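Local coordinates for protein GH26A (Muricauda sp. MAR_2010_75, PDB 6Q75) that probably hydrolyses glycosidic bonds in polysaccharides such as beta-mannans, as a member of glycoside hydrolase family 26, at residues 25-36 with 206-215. Sequence-based numbering, arbitrary orientation.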
loop_
_atom_site.group_PDB
_atom_site.type_symbol
_atom_site.label_atom_id
_atom_site.label_comp_id
_atom_site.label_asym_id
_atom_site.label_seq_id
_atom_site.Cartn_x
_atom_site.Cartn_y
_atom_site.Cartn_z
ATOM N N ASN A 25 6.480 -15.621 2.156
ATOM C CA ASN A 25 7.426 -15.764 3.262
ATOM C C ASN A 25 7.145 -17.078 3.993
ATOM O O ASN A 25 6.129 -17.207 4.684
ATOM C CB ASN A 25 7.315 -14.560 4.199
ATOM C CG ASN A 25 8.394 -14.534 5.267
ATOM O OD1 ASN A 25 9.119 -15.509 5.472
ATOM N ND2 ASN A 25 8.508 -13.405 5.955
ATOM N N GLY A 26 8.050 -18.051 3.844
ATOM C CA GLY A 26 7.868 -19.342 4.484
ATOM C C GLY A 26 7.789 -19.277 5.996
ATOM O O GLY A 26 7.274 -20.211 6.625
ATOM N N ASN A 27 8.318 -18.214 6.599
ATOM C CA ASN A 27 8.275 -18.038 8.044
ATOM C C ASN A 27 7.166 -17.096 8.487
ATOM O O ASN A 27 7.235 -16.558 9.595
ATOM C CB ASN A 27 9.622 -17.524 8.557
ATOM C CG ASN A 27 10.685 -18.604 8.613
ATOM O OD1 ASN A 27 10.387 -19.800 8.559
ATOM N ND2 ASN A 27 11.934 -18.185 8.733
ATOM N N ALA A 28 6.155 -16.867 7.642
ATOM C CA ALA A 28 5.085 -15.939 7.977
ATOM C C ALA A 28 4.456 -16.259 9.328
ATOM O O ALA A 28 4.252 -17.424 9.677
ATOM C CB ALA A 28 4.010 -15.980 6.887
ATOM N N THR A 29 4.119 -15.213 10.080
ATOM C CA THR A 29 3.461 -15.411 11.365
ATOM C C THR A 29 2.032 -15.907 11.159
ATOM O O THR A 29 1.476 -15.820 10.066
ATOM C CB THR A 29 3.434 -14.115 12.164
ATOM O OG1 THR A 29 2.669 -13.148 11.446
ATOM C CG2 THR A 29 4.835 -13.596 12.359
ATOM N N GLU A 30 1.444 -16.441 12.237
ATOM C CA GLU A 30 0.080 -16.964 12.159
ATOM C C GLU A 30 -0.928 -15.887 11.753
ATOM O O GLU A 30 -1.823 -16.149 10.939
ATOM C CB GLU A 30 -0.310 -17.586 13.499
ATOM C CG GLU A 30 0.605 -18.716 13.918
ATOM N N GLU A 31 -0.774 -14.656 12.263
ATOM C CA GLU A 31 -1.731 -13.605 11.909
ATOM C C GLU A 31 -1.658 -13.247 10.428
ATOM O O GLU A 31 -2.675 -12.854 9.840
ATOM C CB GLU A 31 -1.515 -12.364 12.781
ATOM C CG GLU A 31 -0.154 -11.721 12.603
ATOM C CD GLU A 31 0.866 -12.154 13.648
ATOM O OE1 GLU A 31 0.620 -13.178 14.360
ATOM O OE2 GLU A 31 1.919 -11.463 13.728
ATOM N N VAL A 32 -0.479 -13.370 9.807
ATOM C CA VAL A 32 -0.374 -13.150 8.364
ATOM C C VAL A 32 -1.086 -14.268 7.611
ATOM O O VAL A 32 -1.824 -14.033 6.648
ATOM C CB VAL A 32 1.103 -13.044 7.935
ATOM C CG1 VAL A 32 1.264 -13.327 6.444
ATOM C CG2 VAL A 32 1.674 -11.677 8.271
ATOM N N LYS A 33 -0.862 -15.510 8.025
ATOM C CA LYS A 33 -1.505 -16.626 7.338
ATOM C C LYS A 33 -3.017 -16.549 7.468
ATOM O O LYS A 33 -3.746 -16.819 6.503
ATOM C CB LYS A 33 -0.966 -17.940 7.875
ATOM C CG LYS A 33 0.476 -18.117 7.484
ATOM N N VAL A 34 -3.505 -16.158 8.650
ATOM C CA VAL A 34 -4.943 -16.012 8.858
ATOM C C VAL A 34 -5.503 -14.902 7.972
ATOM O O VAL A 34 -6.544 -15.073 7.321
ATOM C CB VAL A 34 -5.239 -15.764 10.348
ATOM C CG1 VAL A 34 -6.679 -15.333 10.527
ATOM C CG2 VAL A 34 -4.991 -17.044 11.148
ATOM N N LEU A 35 -4.822 -13.755 7.927
ATOM C CA LEU A 35 -5.307 -12.637 7.119
ATOM C C LEU A 35 -5.247 -12.957 5.631
ATOM O O LEU A 35 -6.181 -12.626 4.876
ATOM C CB LEU A 35 -4.497 -11.382 7.432
ATOM C CG LEU A 35 -4.769 -10.087 6.664
ATOM C CD1 LEU A 35 -6.268 -9.760 6.709
ATOM C CD2 LEU A 35 -3.925 -8.939 7.250
ATOM N N LEU A 36 -4.160 -13.586 5.177
ATOM C CA LEU A 36 -4.078 -13.942 3.762
ATOM C C LEU A 36 -5.138 -14.970 3.379
ATOM O O LEU A 36 -5.704 -14.895 2.281
ATOM C CB LEU A 36 -2.686 -14.468 3.420
ATOM C CG LEU A 36 -1.648 -13.424 3.033
ATOM C CD1 LEU A 36 -0.286 -14.109 2.800
ATOM C CD2 LEU A 36 -2.084 -12.619 1.813
ATOM N N VAL A 206 12.936 -8.846 5.424
ATOM C CA VAL A 206 12.594 -10.224 5.787
ATOM C C VAL A 206 13.807 -10.969 6.332
ATOM O O VAL A 206 13.719 -11.701 7.324
ATOM C CB VAL A 206 11.997 -10.950 4.570
ATOM C CG1 VAL A 206 11.762 -12.447 4.881
ATOM C CG2 VAL A 206 10.706 -10.237 4.091
ATOM N N ASN A 207 14.949 -10.830 5.685
ATOM C CA ASN A 207 16.082 -11.643 6.104
ATOM C C ASN A 207 16.942 -10.945 7.144
ATOM O O ASN A 207 17.358 -11.573 8.121
ATOM C CB ASN A 207 16.919 -12.030 4.891
ATOM C CG ASN A 207 16.156 -12.896 3.931
ATOM O OD1 ASN A 207 15.389 -13.772 4.345
ATOM N ND2 ASN A 207 16.347 -12.663 2.641
ATOM N N HIS A 208 17.248 -9.661 6.964
ATOM C CA HIS A 208 18.100 -9.017 7.954
ATOM C C HIS A 208 17.322 -8.738 9.226
ATOM O O HIS A 208 17.760 -9.090 10.323
ATOM C CB HIS A 208 18.674 -7.722 7.395
ATOM C CG HIS A 208 19.466 -6.942 8.390
ATOM N ND1 HIS A 208 20.732 -7.318 8.788
ATOM C CD2 HIS A 208 19.172 -5.818 9.085
ATOM C CE1 HIS A 208 21.186 -6.455 9.677
ATOM N NE2 HIS A 208 20.261 -5.537 9.878
ATOM N N HIS A 209 16.124 -8.177 9.088
ATOM C CA HIS A 209 15.320 -7.785 10.238
ATOM C C HIS A 209 14.354 -8.864 10.695
ATOM O O HIS A 209 13.711 -8.684 11.732
ATOM C CB HIS A 209 14.547 -6.488 9.931
ATOM C CG HIS A 209 15.416 -5.269 9.899
ATOM N ND1 HIS A 209 16.140 -4.847 10.993
ATOM C CD2 HIS A 209 15.666 -4.371 8.915
ATOM C CE1 HIS A 209 16.805 -3.749 10.683
ATOM N NE2 HIS A 209 16.531 -3.440 9.429
ATOM N N ARG A 210 14.254 -9.980 9.970
ATOM C CA ARG A 210 13.399 -11.099 10.377
ATOM C C ARG A 210 11.971 -10.628 10.623
ATOM O O ARG A 210 11.319 -11.005 11.598
ATOM C CB ARG A 210 13.965 -11.804 11.610
ATOM C CG ARG A 210 15.414 -12.200 11.460
ATOM C CD ARG A 210 15.581 -13.264 10.397
ATOM N N LEU A 211 11.507 -9.753 9.749
ATOM C CA LEU A 211 10.126 -9.283 9.765
ATOM C C LEU A 211 9.272 -10.295 9.014
ATOM O O LEU A 211 9.385 -10.438 7.793
ATOM C CB LEU A 211 10.037 -7.892 9.163
ATOM C CG LEU A 211 10.549 -6.814 10.104
ATOM C CD1 LEU A 211 10.863 -5.564 9.338
ATOM C CD2 LEU A 211 9.472 -6.546 11.144
ATOM N N ASN A 212 8.507 -11.082 9.763
ATOM C CA ASN A 212 7.642 -12.112 9.214
ATOM C C ASN A 212 6.169 -11.753 9.254
ATOM O O ASN A 212 5.337 -12.605 8.933
ATOM C CB ASN A 212 7.880 -13.431 9.954
ATOM C CG ASN A 212 9.298 -13.900 9.782
ATOM O OD1 ASN A 212 9.829 -13.830 8.671
ATOM N ND2 ASN A 212 9.932 -14.348 10.861
ATOM N N ASN A 213 5.828 -10.558 9.711
ATOM C CA ASN A 213 4.444 -10.129 9.825
ATOM C C ASN A 213 3.993 -9.279 8.645
ATOM O O ASN A 213 2.912 -8.682 8.711
ATOM C CB ASN A 213 4.240 -9.358 11.125
ATOM C CG ASN A 213 5.055 -8.087 11.152
ATOM O OD1 ASN A 213 6.192 -8.062 10.649
ATOM N ND2 ASN A 213 4.489 -7.019 11.717
ATOM N N LEU A 214 4.779 -9.196 7.576
ATOM C CA LEU A 214 4.427 -8.369 6.426
ATOM C C LEU A 214 3.763 -9.195 5.330
ATOM O O LEU A 214 4.164 -10.330 5.057
ATOM C CB LEU A 214 5.659 -7.672 5.857
ATOM C CG LEU A 214 6.557 -6.978 6.892
ATOM C CD1 LEU A 214 7.784 -6.368 6.233
ATOM C CD2 LEU A 214 5.762 -5.899 7.610
ATOM N N ILE A 215 2.678 -8.652 4.775
ATOM C CA ILE A 215 2.094 -9.116 3.524
ATOM C C ILE A 215 2.556 -8.144 2.453
ATOM O O ILE A 215 2.297 -6.938 2.553
ATOM C CB ILE A 215 0.557 -9.167 3.613
ATOM C CG1 ILE A 215 0.129 -10.324 4.533
ATOM C CG2 ILE A 215 -0.074 -9.343 2.231
ATOM C CD1 ILE A 215 -1.306 -10.209 4.999
HETATM O O HOH W 1 7.444 -10.522 5.852
#
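Asn25 and Asn212 join through their side-chain amides: ND2 of Asn25 gives a hydrogen bond of 3.0 Å to OD1 of Asn212, in the carbonyl plane and on a lone pair, while the two amide planes stand 67° apart. A chi1 of -172° swings the Asn25 amide away from its own backbone N and brings ND2 to Asn212; ND2 also donates to a water that in turn reaches Leu211 O. Its OD1 turns back to accept from the backbone N of Asn27 in an Asx turn, within the type I turn from Asn25 to Ala28. Replacing Asn25 by alanine removes the amide and is likely to leave Asn212 OD1 without this donor and Asn27 N without its acceptor, the turn keeping only its backbone bond. Along the backbone, Thr29 N, at the N-cap of helix 30-40, donates to Asn212 O at 3.1 Å from above the carbonyl plane, and Ala28 CA makes a CH...O contact with the same oxygen. The apolar part follows on the helix. Val32 meets Ile215 CG1 through CG1 at 3.7 Å and lays CG2 against Asn213 O, whereas Leu35 CD2 and Leu36 CG close on Ile215 CD1. Gln164 of helix 144-165 accepts from Asn212 N. The N-terminal turn thus lies on the loop before strand 214-221, and helix 30-40 packs on Ile215, that strand's second residue, at the N-terminal end of a (beta/alpha)8-barrel strand, the fold of family 26 hydrolases.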